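Local coordinates for Non-structural protein 2 (PDB 7LDK) that probably suppresses the host type I interferon response, acting together with NS1 against IRF3 activation and binding host RIGI to block the signalling that leads to interferon, at residues A[26-31]-A[80-85]; A[47-52]-A[101-106]; A[57-62]-A[93-98]; A[105-110]-A[118-123]. One frame throughout, in Å; residues are numbered along the deposited sequence.

Contact 1 of 4, residues A[26-31]-A[80-85]; sequences TTITSL and KKYTEY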
loop_
_atom_site.group_PDB
_atom_site.type_symbol
_atom_site.label_atom_id
_atom_site.label_comp_id
_atom_site.label_asym_id
_atom_site.label_seq_id
_atom_site.Cartn_x
_atom_site.Cartn_y
_atom_site.Cartn_z
ATOM N N THR A 26 -10.096 -7.052 -8.714
ATOM C CA THR A 26 -9.593 -8.364 -8.200
ATOM C C THR A 26 -8.088 -8.491 -8.469
ATOM O O THR A 26 -7.332 -8.746 -7.519
ATOM C CB THR A 26 -10.293 -9.575 -8.835
ATOM O OG1 THR A 26 -11.652 -9.246 -9.119
ATOM C CG2 THR A 26 -10.217 -10.817 -7.969
ATOM N N THR A 27 -7.686 -8.318 -9.734
ATOM C CA THR A 27 -6.279 -8.375 -10.217
ATOM C C THR A 27 -5.388 -7.464 -9.376
ATOM O O THR A 27 -4.302 -7.920 -8.965
ATOM C CB THR A 27 -6.187 -7.908 -11.669
ATOM O OG1 THR A 27 -7.209 -8.628 -12.361
ATOM C CG2 THR A 27 -4.806 -8.121 -12.256
ATOM N N ILE A 28 -5.831 -6.220 -9.154
ATOM C CA ILE A 28 -5.037 -5.168 -8.454
ATOM C C ILE A 28 -4.933 -5.515 -6.967
ATOM O O ILE A 28 -3.826 -5.377 -6.436
ATOM C CB ILE A 28 -5.595 -3.748 -8.644
ATOM C CG1 ILE A 28 -5.602 -3.295 -10.104
ATOM C CG2 ILE A 28 -4.770 -2.794 -7.799
ATOM C CD1 ILE A 28 -5.943 -1.837 -10.310
ATOM N N THR A 29 -6.036 -5.901 -6.315
ATOM C CA THR A 29 -6.075 -6.305 -4.883
ATOM C C THR A 29 -5.132 -7.488 -4.673
ATOM O O THR A 29 -4.424 -7.506 -3.653
ATOM C CB THR A 29 -7.497 -6.660 -4.414
ATOM O OG1 THR A 29 -8.325 -5.530 -4.674
ATOM C CG2 THR A 29 -7.597 -6.975 -2.936
ATOM N N SER A 30 -5.143 -8.429 -5.611
ATOM C CA SER A 30 -4.261 -9.618 -5.617
ATOM C C SER A 30 -2.791 -9.187 -5.666
ATOM O O SER A 30 -1.978 -9.755 -4.916
ATOM C CB SER A 30 -4.597 -10.519 -6.749
ATOM O OG SER A 30 -4.126 -11.814 -6.456
ATOM N N LEU A 31 -2.464 -8.221 -6.529
ATOM C CA LEU A 31 -1.099 -7.640 -6.632
ATOM C C LEU A 31 -0.728 -6.957 -5.315
ATOM O O LEU A 31 0.410 -7.091 -4.881
ATOM C CB LEU A 31 -1.063 -6.632 -7.785
ATOM C CG LEU A 31 -1.015 -7.230 -9.182
ATOM C CD1 LEU A 31 -1.366 -6.157 -10.201
ATOM C CD2 LEU A 31 0.350 -7.853 -9.449
ATOM N N LYS A 80 0.163 2.189 -15.957
ATOM C CA LYS A 80 -0.624 3.369 -16.383
ATOM C C LYS A 80 -2.126 3.027 -16.356
ATOM O O LYS A 80 -2.912 3.921 -16.049
ATOM C CB LYS A 80 -0.152 3.821 -17.767
ATOM C CG LYS A 80 -0.284 5.306 -18.081
ATOM C CD LYS A 80 -1.274 5.658 -19.198
ATOM C CE LYS A 80 -1.064 4.907 -20.492
ATOM N NZ LYS A 80 0.048 5.500 -21.270
ATOM N N LYS A 81 -2.516 1.790 -16.687
ATOM C CA LYS A 81 -3.941 1.345 -16.666
ATOM C C LYS A 81 -4.422 1.410 -15.222
ATOM O O LYS A 81 -5.485 1.983 -14.979
ATOM C CB LYS A 81 -4.162 -0.125 -17.062
ATOM C CG LYS A 81 -4.087 -0.485 -18.519
ATOM C CD LYS A 81 -5.371 -0.279 -19.267
ATOM C CE LYS A 81 -5.179 -0.530 -20.759
ATOM N NZ LYS A 81 -5.922 0.454 -21.583
ATOM N N TYR A 82 -3.670 0.775 -14.316
ATOM C CA TYR A 82 -4.023 0.584 -12.894
ATOM C C TYR A 82 -4.067 1.955 -12.203
ATOM O O TYR A 82 -4.980 2.173 -11.421
ATOM C CB TYR A 82 -3.052 -0.396 -12.230
ATOM C CG TYR A 82 -3.037 -1.806 -12.779
ATOM C CD1 TYR A 82 -4.014 -2.275 -13.642
ATOM C CD2 TYR A 82 -2.047 -2.700 -12.403
ATOM C CE1 TYR A 82 -3.984 -3.570 -14.142
ATOM C CE2 TYR A 82 -2.018 -4.003 -12.872
ATOM C CZ TYR A 82 -2.989 -4.447 -13.748
ATOM O OH TYR A 82 -2.955 -5.721 -14.245
ATOM N N THR A 83 -3.133 2.865 -12.477
ATOM C CA THR A 83 -3.131 4.208 -11.841
ATOM C C THR A 83 -4.357 5.004 -12.315
ATOM O O THR A 83 -4.959 5.676 -11.487
ATOM C CB THR A 83 -1.833 5.003 -12.041
ATOM O OG1 THR A 83 -1.658 5.270 -13.420
ATOM C CG2 THR A 83 -0.617 4.312 -11.472
ATOM N N GLU A 84 -4.732 4.947 -13.582
ATOM C CA GLU A 84 -5.915 5.698 -14.096
ATOM C C GLU A 84 -7.186 5.020 -13.542
ATOM O O GLU A 84 -8.171 5.729 -13.269
ATOM C CB GLU A 84 -5.891 5.828 -15.629
ATOM C CG GLU A 84 -4.737 6.667 -16.169
ATOM C CD GLU A 84 -4.524 6.652 -17.680
ATOM O OE1 GLU A 84 -5.005 5.708 -18.368
ATOM O OE2 GLU A 84 -3.874 7.604 -18.178
ATOM N N TYR A 85 -7.157 3.705 -13.320
ATOM C CA TYR A 85 -8.268 2.953 -12.687
ATOM C C TYR A 85 -8.433 3.386 -11.222
ATOM O O TYR A 85 -9.574 3.536 -10.777
ATOM C CB TYR A 85 -8.060 1.442 -12.767
ATOM C CG TYR A 85 -9.267 0.672 -12.304
ATOM C CD1 TYR A 85 -10.420 0.644 -13.072
ATOM C CD2 TYR A 85 -9.290 0.025 -11.081
ATOM C CE1 TYR A 85 -11.549 -0.055 -12.669
ATOM C CE2 TYR A 85 -10.414 -0.662 -10.644
ATOM C CZ TYR A 85 -11.541 -0.714 -11.450
ATOM O OH TYR A 85 -12.643 -1.407 -11.043
#
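One face of the Tyr82 ring is covered by Ile28, whose CG1 lies 4.1 Å from the ring centroid and only 15° off the ring normal, a CH-pi contact shifted toward the rim. Two more side chains meet the ring obliquely, each crossing Tyr82 at about a right angle. Leu31 brings CD1 to 3.5 Å from Tyr82 CE2, and the methyl CG2 of Thr27 comes within 3.6 Å of Tyr82 OH. The second ring, that of Tyr85, receives Ile28 CD1 obliquely, 3.9 Å from Tyr85 CD2.

Ile28 thus works between two tyrosines one helical turn apart. Its chi2 of -171° carries CD1 to the CB end of the first ring, where it touches Tyr82 CB at 3.8 Å and also reaches Tyr85. Isoleucine suits this place because its CG1-CD1 arm lets one residue meet two rings. This is helix-helix packing between helix 24-35 and the long helix 55-89, steeply crossed at -104°, with local axes 11.6 Å apart; tyrosine offers a broad face on an arm long enough to span that separation.

The interface is apolar, and the threonine offers it a methyl. Leu31 continues the packing along helix 55-89 onto Leu70, Lys73 and Val74, while Ile28 also touches Tyr66. Leu24, one turn before Ile28 in helix 24-35, packs against both tyrosines, and Tyr85 stacks with Tyr89.

Contact 2 of 4, residues A[47-52]-A[101-106]; sequences ECIVRK and DGFLEC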
loop_
_atom_site.group_PDB
_atom_site.type_symbol
_atom_site.label_atom_id
_atom_site.label_comp_id
_atom_site.label_asym_id
_atom_site.label_seq_id
_atom_site.Cartn_x
_atom_site.Cartn_y
_atom_site.Cartn_z
ATOM N N GLU A 47 11.678 4.006 8.124
ATOM C CA GLU A 47 11.712 5.412 7.637
ATOM C C GLU A 47 10.914 6.304 8.583
ATOM O O GLU A 47 11.320 7.433 8.797
ATOM C CB GLU A 47 11.155 5.580 6.217
ATOM C CG GLU A 47 11.925 4.852 5.107
ATOM C CD GLU A 47 13.450 4.739 5.277
ATOM O OE1 GLU A 47 14.114 5.810 5.527
ATOM O OE2 GLU A 47 14.003 3.570 5.192
ATOM N N CYS A 48 9.816 5.810 9.146
ATOM C CA CYS A 48 8.936 6.584 10.060
ATOM C C CYS A 48 9.701 6.995 11.312
ATOM O O CYS A 48 9.544 8.137 11.727
ATOM C CB CYS A 48 7.693 5.797 10.449
ATOM S SG CYS A 48 6.444 5.735 9.135
ATOM N N ILE A 49 10.478 6.088 11.905
ATOM C CA ILE A 49 11.236 6.407 13.151
ATOM C C ILE A 49 12.472 7.207 12.765
ATOM O O ILE A 49 12.719 8.253 13.372
ATOM C CB ILE A 49 11.649 5.152 13.921
ATOM C CG1 ILE A 49 10.464 4.239 14.178
ATOM C CG2 ILE A 49 12.342 5.535 15.217
ATOM C CD1 ILE A 49 10.608 3.512 15.463
ATOM N N VAL A 50 13.242 6.679 11.821
ATOM C CA VAL A 50 14.550 7.248 11.413
ATOM C C VAL A 50 14.374 8.718 11.037
ATOM O O VAL A 50 15.216 9.488 11.415
ATOM C CB VAL A 50 15.155 6.404 10.274
ATOM C CG1 VAL A 50 15.991 7.224 9.299
ATOM C CG2 VAL A 50 15.926 5.206 10.829
ATOM N N ARG A 51 13.301 9.089 10.344
ATOM C CA ARG A 51 13.078 10.466 9.832
ATOM C C ARG A 51 11.901 11.143 10.554
ATOM O O ARG A 51 11.543 12.237 10.160
ATOM C CB ARG A 51 12.862 10.387 8.325
ATOM C CG ARG A 51 13.685 11.380 7.515
ATOM C CD ARG A 51 13.613 11.094 6.016
ATOM N NE ARG A 51 14.549 10.051 5.542
ATOM C CZ ARG A 51 14.233 8.798 5.134
ATOM N NH1 ARG A 51 15.208 7.976 4.758
ATOM N NH2 ARG A 51 12.973 8.363 5.142
ATOM N N LYS A 52 11.326 10.508 11.571
ATOM C CA LYS A 52 10.262 11.059 12.457
ATOM C C LYS A 52 9.153 11.704 11.628
ATOM O O LYS A 52 8.835 12.849 11.833
ATOM C CB LYS A 52 10.834 12.043 13.478
ATOM C CG LYS A 52 9.919 12.192 14.683
ATOM C CD LYS A 52 10.416 13.037 15.813
ATOM C CE LYS A 52 9.384 13.066 16.925
ATOM N NZ LYS A 52 10.001 13.265 18.262
ATOM N N ASP A 101 3.803 8.175 20.451
ATOM C CA ASP A 101 4.537 9.296 21.091
ATOM C C ASP A 101 5.305 10.080 20.020
ATOM O O ASP A 101 6.452 10.464 20.258
ATOM C CB ASP A 101 5.457 8.779 22.206
ATOM C CG ASP A 101 5.285 9.577 23.496
ATOM O OD1 ASP A 101 4.442 10.514 23.467
ATOM O OD2 ASP A 101 5.961 9.258 24.533
ATOM N N GLY A 102 4.705 10.305 18.858
ATOM C CA GLY A 102 5.305 11.126 17.785
ATOM C C GLY A 102 6.014 10.279 16.745
ATOM O O GLY A 102 6.426 10.851 15.697
ATOM N N PHE A 103 6.135 8.974 17.006
ATOM C CA PHE A 103 6.695 7.967 16.072
ATOM C C PHE A 103 5.573 7.088 15.527
ATOM O O PHE A 103 4.875 6.464 16.340
ATOM C CB PHE A 103 7.731 7.137 16.802
ATOM C CG PHE A 103 8.887 7.971 17.266
ATOM C CD1 PHE A 103 9.813 8.412 16.339
ATOM C CD2 PHE A 103 9.069 8.290 18.606
ATOM C CE1 PHE A 103 10.917 9.141 16.749
ATOM C CE2 PHE A 103 10.144 9.064 19.008
ATOM C CZ PHE A 103 11.065 9.492 18.077
ATOM N N LEU A 104 5.353 7.129 14.216
ATOM C CA LEU A 104 4.247 6.387 13.573
ATOM C C LEU A 104 4.682 4.953 13.312
ATOM O O LEU A 104 5.865 4.688 13.083
ATOM C CB LEU A 104 3.837 7.080 12.279
ATOM C CG LEU A 104 3.228 8.466 12.438
ATOM C CD1 LEU A 104 2.990 9.090 11.097
ATOM C CD2 LEU A 104 1.947 8.410 13.207
ATOM N N GLU A 105 3.730 4.045 13.417
ATOM C CA GLU A 105 3.871 2.621 13.049
ATOM C C GLU A 105 2.736 2.288 12.080
ATOM O O GLU A 105 1.600 2.623 12.400
ATOM C CB GLU A 105 3.794 1.730 14.281
ATOM C CG GLU A 105 4.182 0.296 13.957
ATOM C CD GLU A 105 3.683 -0.811 14.871
ATOM O OE1 GLU A 105 3.144 -0.491 15.989
ATOM O OE2 GLU A 105 3.811 -1.994 14.434
ATOM N N CYS A 106 3.036 1.681 10.936
ATOM C CA CYS A 106 2.026 1.145 10.007
ATOM C C CYS A 106 1.672 -0.257 10.475
ATOM O O CYS A 106 2.581 -1.076 10.591
ATOM C CB CYS A 106 2.531 1.118 8.576
ATOM S SG CYS A 106 1.246 0.596 7.407
HETATM O O HOH W 1 6.819 8.726 12.648
#
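Lys52 lays its aliphatic chain obliquely across the Phe103 ring, with CE over one face, while Ile49 crosses the same ring at about a right angle. The lysine can do this because its CG is anti to the backbone N (chi1 -158°) and the chain beyond is extended; Lys52 CG reaches Phe103 CE1 at 3.8 Å. Ile49 contributes through two groups: Ile49 CG2 stands 4.0 Å from Phe103 CD1, and its carbonyl O lies at the ring edge, near the plane, 3.9 Å from Phe103 CE1. A lysine serves well here, since its methylenes cover the aromatic surface and NZ ends beside Phe103 CZ, at 3.9 Å.

The backbone that presents these groups is a Schellman motif closing helix 38-50. Lys52 is its C-prime residue with a positive phi of 48°, Leu53 N returns to Cys48 O, and Lys52 N makes a weak bond to Ile49 O. Across from it, in the other segment, the chain leads from a turn into strand 103-110. Gly102, at phi 97°, suits that turn because it has no CB to press on the preceding carbonyl.

Deeper in, the buried Cys48 packs its CB on Leu104 O and its SG near Leu104 CB, a place consistent with a small side chain. One water joins the two backbones, donating to Cys48 O at 2.9 Å and accepting from Leu104 N at 2.7 Å. Ala58 of helix 55-89 touches both Cys48 and Leu104.

Contact 3 of 4, residues A[57-62]-A[93-98]; sequences QATFTF and PMPIFI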
loop_
_atom_site.group_PDB
_atom_site.type_symbol
_atom_site.label_atom_id
_atom_site.label_comp_id
_atom_site.label_asym_id
_atom_site.label_seq_id
_atom_site.Cartn_x
_atom_site.Cartn_y
_atom_site.Cartn_z
ATOM N N GLN A 57 3.591 12.636 5.479
ATOM C CA GLN A 57 4.910 12.193 4.966
ATOM C C GLN A 57 4.957 10.667 4.904
ATOM O O GLN A 57 5.501 10.124 3.918
ATOM C CB GLN A 57 6.020 12.710 5.867
ATOM C CG GLN A 57 6.112 14.214 5.865
ATOM C CD GLN A 57 7.111 14.695 6.878
ATOM O OE1 GLN A 57 6.979 14.448 8.074
ATOM N NE2 GLN A 57 8.082 15.453 6.404
ATOM N N ALA A 58 4.470 9.999 5.954
ATOM C CA ALA A 58 4.482 8.528 6.029
ATOM C C ALA A 58 3.617 7.997 4.889
ATOM O O ALA A 58 4.042 7.077 4.197
ATOM C CB ALA A 58 4.003 8.060 7.379
ATOM N N THR A 59 2.440 8.567 4.691
ATOM C CA THR A 59 1.506 8.141 3.624
ATOM C C THR A 59 2.213 8.279 2.273
ATOM O O THR A 59 2.148 7.339 1.449
ATOM C CB THR A 59 0.206 8.937 3.705
ATOM O OG1 THR A 59 -0.378 8.649 4.965
ATOM C CG2 THR A 59 -0.780 8.532 2.650
ATOM N N PHE A 60 2.864 9.416 2.043
ATOM C CA PHE A 60 3.573 9.678 0.775
ATOM C C PHE A 60 4.615 8.570 0.568
ATOM O O PHE A 60 4.614 7.908 -0.492
ATOM C CB PHE A 60 4.174 11.079 0.817
ATOM C CG PHE A 60 4.892 11.458 -0.443
ATOM C CD1 PHE A 60 4.206 12.047 -1.490
ATOM C CD2 PHE A 60 6.254 11.249 -0.578
ATOM C CE1 PHE A 60 4.869 12.434 -2.642
ATOM C CE2 PHE A 60 6.913 11.621 -1.743
ATOM C CZ PHE A 60 6.217 12.210 -2.775
ATOM N N THR A 61 5.472 8.363 1.567
ATOM C CA THR A 61 6.538 7.333 1.549
ATOM C C THR A 61 5.917 5.966 1.273
ATOM O O THR A 61 6.469 5.208 0.481
ATOM C CB THR A 61 7.311 7.323 2.864
ATOM O OG1 THR A 61 7.919 8.604 2.916
ATOM C CG2 THR A 61 8.352 6.234 2.928
ATOM N N PHE A 62 4.792 5.671 1.915
ATOM C CA PHE A 62 4.044 4.411 1.721
ATOM C C PHE A 62 3.688 4.271 0.240
ATOM O O PHE A 62 3.956 3.231 -0.329
ATOM C CB PHE A 62 2.816 4.375 2.630
ATOM C CG PHE A 62 2.025 3.106 2.476
ATOM C CD1 PHE A 62 2.303 2.009 3.260
ATOM C CD2 PHE A 62 1.032 2.987 1.514
ATOM C CE1 PHE A 62 1.577 0.839 3.120
ATOM C CE2 PHE A 62 0.327 1.804 1.358
ATOM C CZ PHE A 62 0.594 0.739 2.169
ATOM N N PRO A 93 -4.188 0.752 -2.255
ATOM C CA PRO A 93 -4.225 0.595 -0.809
ATOM C C PRO A 93 -3.858 1.888 -0.081
ATOM O O PRO A 93 -3.116 2.684 -0.621
ATOM C CB PRO A 93 -3.154 -0.473 -0.548
ATOM C CG PRO A 93 -2.173 -0.246 -1.651
ATOM C CD PRO A 93 -3.066 0.010 -2.844
ATOM N N MET A 94 -4.423 2.049 1.110
ATOM C CA MET A 94 -4.123 3.134 2.077
ATOM C C MET A 94 -3.545 2.502 3.338
ATOM O O MET A 94 -4.022 1.474 3.815
ATOM C CB MET A 94 -5.390 3.890 2.482
ATOM C CG MET A 94 -6.050 4.686 1.400
ATOM S SD MET A 94 -7.821 4.802 1.822
ATOM C CE MET A 94 -8.552 4.474 0.211
ATOM N N PRO A 95 -2.520 3.124 3.949
ATOM C CA PRO A 95 -1.941 2.604 5.176
ATOM C C PRO A 95 -2.743 3.026 6.413
ATOM O O PRO A 95 -3.272 4.079 6.434
ATOM C CB PRO A 95 -0.569 3.277 5.131
ATOM C CG PRO A 95 -0.853 4.656 4.584
ATOM C CD PRO A 95 -1.914 4.400 3.540
ATOM N N ILE A 96 -2.812 2.163 7.408
ATOM C CA ILE A 96 -3.333 2.468 8.769
ATOM C C ILE A 96 -2.125 2.684 9.676
ATOM O O ILE A 96 -1.395 1.705 9.852
ATOM C CB ILE A 96 -4.183 1.310 9.303
ATOM C CG1 ILE A 96 -5.268 0.877 8.318
ATOM C CG2 ILE A 96 -4.744 1.691 10.654
ATOM C CD1 ILE A 96 -6.125 2.023 7.832
ATOM N N PHE A 97 -1.937 3.900 10.196
ATOM C CA PHE A 97 -0.830 4.273 11.101
ATOM C C PHE A 97 -1.346 4.398 12.524
ATOM O O PHE A 97 -2.469 4.880 12.695
ATOM C CB PHE A 97 -0.235 5.616 10.695
ATOM C CG PHE A 97 0.532 5.562 9.413
ATOM C CD1 PHE A 97 1.696 4.817 9.317
ATOM C CD2 PHE A 97 0.094 6.256 8.309
ATOM C CE1 PHE A 97 2.406 4.750 8.131
ATOM C CE2 PHE A 97 0.812 6.196 7.127
ATOM C CZ PHE A 97 1.953 5.423 7.035
ATOM N N ILE A 98 -0.544 4.040 13.513
ATOM C CA ILE A 98 -0.820 4.463 14.914
ATOM C C ILE A 98 0.341 5.307 15.383
ATOM O O ILE A 98 1.378 5.176 14.813
ATOM C CB ILE A 98 -1.108 3.271 15.844
ATOM C CG1 ILE A 98 0.100 2.368 16.052
ATOM C CG2 ILE A 98 -2.309 2.501 15.303
ATOM C CD1 ILE A 98 -0.265 1.056 16.703
#
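Pro95 sets its CB over the centre of the Phe62 ring, 3.6 Å from the centroid and 11° off the normal, as the long helix 55-89 packs on strand 94-100 in a helix-on-sheet arrangement. The local axes are 8.7 Å apart, and the helix runs roughly against the strand, at 139°. Proline fits here because its compact ring presents aliphatic C-H groups to an aromatic face; Pro95 CG and CD lie over the Phe62 CG and CD2 side of the ring. Phe62 reaches the strand with CG anti to the backbone N, chi1 -180°. Pro93 O lies at the edge of the Phe62 ring, near its plane, 4.1 Å from Phe62 CE2.

One turn back along the helix, Ala58 and Thr59 receive Phe97. Ala58 meets the ring obliquely, its CB nearest Phe97 CZ (3.4 Å); a side chain of one methyl suits a place beside a phenyl ring. Thr59 crosses the same ring from the neighbouring helix position and brings its hydroxyl to it.

Further out, Phe40 of helix 38-50 meets Phe62 edge-to-face, Ile109 of the neighbouring strand touches Phe62, and Cys106 touches Phe97. The threonine is positioned from within its own helix: Thr59 OG1 is hydrogen-bonded to Glu55 O in the preceding turn, and stands at the edge of the Phe97 ring, near its plane, 3.5 Å from Phe97 CE2.

Contact 4 of 4, residues A[105-110]-A[118-123]; sequences ECIGIK and IYKYDL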
loop_
_atom_site.group_PDB
_atom_site.type_symbol
_atom_site.label_atom_id
_atom_site.label_comp_id
_atom_site.label_asym_id
_atom_site.label_seq_id
_atom_site.Cartn_x
_atom_site.Cartn_y
_atom_site.Cartn_z
ATOM N N GLU A 105 3.730 4.045 13.417
ATOM C CA GLU A 105 3.871 2.621 13.049
ATOM C C GLU A 105 2.736 2.288 12.080
ATOM O O GLU A 105 1.600 2.623 12.400
ATOM C CB GLU A 105 3.794 1.730 14.281
ATOM C CG GLU A 105 4.182 0.296 13.957
ATOM C CD GLU A 105 3.683 -0.811 14.871
ATOM O OE1 GLU A 105 3.144 -0.491 15.989
ATOM O OE2 GLU A 105 3.811 -1.994 14.434
ATOM N N CYS A 106 3.036 1.681 10.936
ATOM C CA CYS A 106 2.026 1.145 10.007
ATOM C C CYS A 106 1.672 -0.257 10.475
ATOM O O CYS A 106 2.581 -1.076 10.591
ATOM C CB CYS A 106 2.531 1.118 8.576
ATOM S SG CYS A 106 1.246 0.596 7.407
ATOM N N ILE A 107 0.393 -0.499 10.767
ATOM C CA ILE A 107 -0.111 -1.747 11.399
ATOM C C ILE A 107 -1.028 -2.490 10.444
ATOM O O ILE A 107 -1.541 -3.531 10.851
ATOM C CB ILE A 107 -0.839 -1.428 12.702
ATOM C CG1 ILE A 107 -1.989 -0.456 12.475
ATOM C CG2 ILE A 107 0.165 -0.923 13.712
ATOM C CD1 ILE A 107 -3.152 -0.742 13.342
ATOM N N GLY A 108 -1.203 -1.966 9.239
ATOM C CA GLY A 108 -1.935 -2.659 8.169
ATOM C C GLY A 108 -2.346 -1.700 7.061
ATOM O O GLY A 108 -1.855 -0.537 7.027
ATOM N N ILE A 109 -3.232 -2.188 6.187
ATOM C CA ILE A 109 -3.707 -1.467 4.975
ATOM C C ILE A 109 -5.209 -1.674 4.815
ATOM O O ILE A 109 -5.673 -2.751 5.193
ATOM C CB ILE A 109 -2.942 -1.960 3.734
ATOM C CG1 ILE A 109 -3.182 -3.449 3.473
ATOM C CG2 ILE A 109 -1.461 -1.664 3.871
ATOM C CD1 ILE A 109 -2.349 -4.005 2.358
ATOM N N LYS A 110 -5.904 -0.670 4.289
ATOM C CA LYS A 110 -7.170 -0.828 3.535
ATOM C C LYS A 110 -6.805 -1.129 2.085
ATOM O O LYS A 110 -6.347 -0.234 1.385
ATOM C CB LYS A 110 -7.974 0.468 3.536
ATOM C CG LYS A 110 -8.745 0.750 4.785
ATOM C CD LYS A 110 -9.786 1.775 4.539
ATOM C CE LYS A 110 -10.914 1.289 3.655
ATOM N NZ LYS A 110 -11.742 0.287 4.356
ATOM N N ILE A 118 -6.704 -5.032 6.527
ATOM C CA ILE A 118 -5.829 -6.193 6.858
ATOM C C ILE A 118 -4.721 -5.714 7.801
ATOM O O ILE A 118 -3.965 -4.802 7.407
ATOM C CB ILE A 118 -5.217 -6.809 5.580
ATOM C CG1 ILE A 118 -6.297 -7.107 4.540
ATOM C CG2 ILE A 118 -4.373 -8.051 5.908
ATOM C CD1 ILE A 118 -5.751 -7.400 3.173
ATOM N N TYR A 119 -4.594 -6.349 8.963
ATOM C CA TYR A 119 -3.540 -6.023 9.951
ATOM C C TYR A 119 -2.264 -6.789 9.599
ATOM O O TYR A 119 -2.350 -7.820 8.972
ATOM C CB TYR A 119 -4.055 -6.231 11.381
ATOM C CG TYR A 119 -5.143 -5.247 11.718
ATOM C CD1 TYR A 119 -4.889 -3.898 11.645
ATOM C CD2 TYR A 119 -6.426 -5.629 12.020
ATOM C CE1 TYR A 119 -5.859 -2.947 11.893
ATOM C CE2 TYR A 119 -7.416 -4.687 12.268
ATOM C CZ TYR A 119 -7.139 -3.335 12.196
ATOM O OH TYR A 119 -8.077 -2.354 12.355
ATOM N N LYS A 120 -1.115 -6.206 9.961
ATOM C CA LYS A 120 0.266 -6.740 9.867
ATOM C C LYS A 120 0.276 -8.247 10.141
ATOM O O LYS A 120 0.900 -8.964 9.342
ATOM C CB LYS A 120 1.168 -6.008 10.873
ATOM C CG LYS A 120 0.751 -6.118 12.357
ATOM C CD LYS A 120 1.587 -5.263 13.296
ATOM C CE LYS A 120 1.039 -5.159 14.704
ATOM N NZ LYS A 120 2.073 -4.638 15.647
ATOM N N TYR A 121 -0.388 -8.712 11.213
ATOM C CA TYR A 121 -0.343 -10.142 11.621
ATOM C C TYR A 121 -0.878 -11.048 10.501
ATOM O O TYR A 121 -0.635 -12.254 10.587
ATOM C CB TYR A 121 -1.049 -10.461 12.949
ATOM C CG TYR A 121 -2.435 -9.917 13.232
ATOM C CD1 TYR A 121 -3.578 -10.296 12.540
ATOM C CD2 TYR A 121 -2.626 -9.092 14.334
ATOM C CE1 TYR A 121 -4.832 -9.779 12.860
ATOM C CE2 TYR A 121 -3.871 -8.604 14.696
ATOM C CZ TYR A 121 -4.979 -8.915 13.938
ATOM O OH TYR A 121 -6.165 -8.368 14.351
ATOM N N ASP A 122 -1.554 -10.503 9.484
ATOM C CA ASP A 122 -2.292 -11.274 8.449
ATOM C C ASP A 122 -1.689 -11.018 7.063
ATOM O O ASP A 122 -2.259 -11.531 6.079
ATOM C CB ASP A 122 -3.783 -10.905 8.487
ATOM C CG ASP A 122 -4.670 -11.886 9.247
ATOM O OD1 ASP A 122 -4.176 -12.631 10.119
ATOM O OD2 ASP A 122 -5.843 -11.968 8.883
ATOM N N LEU A 123 -0.582 -10.272 6.981
ATOM C CA LEU A 123 0.140 -10.012 5.711
ATOM C C LEU A 123 1.175 -11.115 5.494
ATOM O O LEU A 123 1.594 -11.740 6.491
ATOM C CB LEU A 123 0.826 -8.645 5.778
ATOM C CG LEU A 123 -0.104 -7.443 5.872
ATOM C CD1 LEU A 123 0.690 -6.181 6.040
ATOM C CD2 LEU A 123 -0.986 -7.305 4.647
#
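Backbone hydrogen bonds join Ile109 and Ile118 in both directions, the hydrogen-bonded pair of an antiparallel beta hairpin. Ile118 N gives to Ile109 O at 2.8 Å, and Ile109 N returns a bond to Ile118 O at 3.0 Å. Where the chain enters a 3-10 turn, Lys120 N bonds to Ile107 O at 2.9 Å; the N-H points nearly straight at the oxygen (171°) but comes from well above the carbonyl plane.

Between these bonds, Gly108 faces Tyr119 as a non-hydrogen-bonded pair. A CB on Gly108 would point toward segment 118-123, so a residue without one is consistent with the place. Gly108 CA makes a C-H...O contact with Ile118 O, as Tyr119 CA does with Ile107 O.

Apolar contacts fall on two sides. Ile107 and Tyr119 lie alongside, pointing the same way; Ile107 CD1 is 3.8 Å from Tyr119 CE1. Ile109 and Ile118 share the other face, where branched aliphatic chains suit packing against helices, and Ile109 CD1 meets Leu123 CD2 at 4.2 Å. Leu123, with Asp122, belongs to the DLNP motif that probably binds MAP1B.

The charged contact is a weak salt bridge, Lys120 NZ to Glu105 OE2 at 3.4 Å. Lys120 CG lies between backbone N and carbonyl carbon (chi1 59°), and the extended chain carries NZ toward Glu105, whose OE1 is hydrogen-bonded to His100 NE2, its stronger partner.

Strand 103-110 is central in the three-stranded sheet, bonded on its other edge to strand 94-100. Ile41 of helix 38-50 packs on Leu123 and Cys106, while Thr32 and Arg33 of helix 24-35 touch Ile109 and Ile118.

Contact 3 lies nearest the middle of the chain, about 8 Å between centres, and contact 2 farthest, at about 17 Å, where exposed side chains and a bridging water take part. Contacts 1 and 3 use opposite ends of helix 55-89. Both set aliphatic groups over aromatic faces, as does contact 2, though there the group belongs to an exposed lysine. Contacts 2 and 4 share Glu105 and Cys106 on strand 103-110, yet the first relies on side-chain packing at a helix end and the second on backbone hydrogen bonding within the sheet. Contact 3 touches both through the neighbouring strand. Contact 1, partly buried, stands apart as the helix-helix junction, about 29 Å from contact 2 between centres.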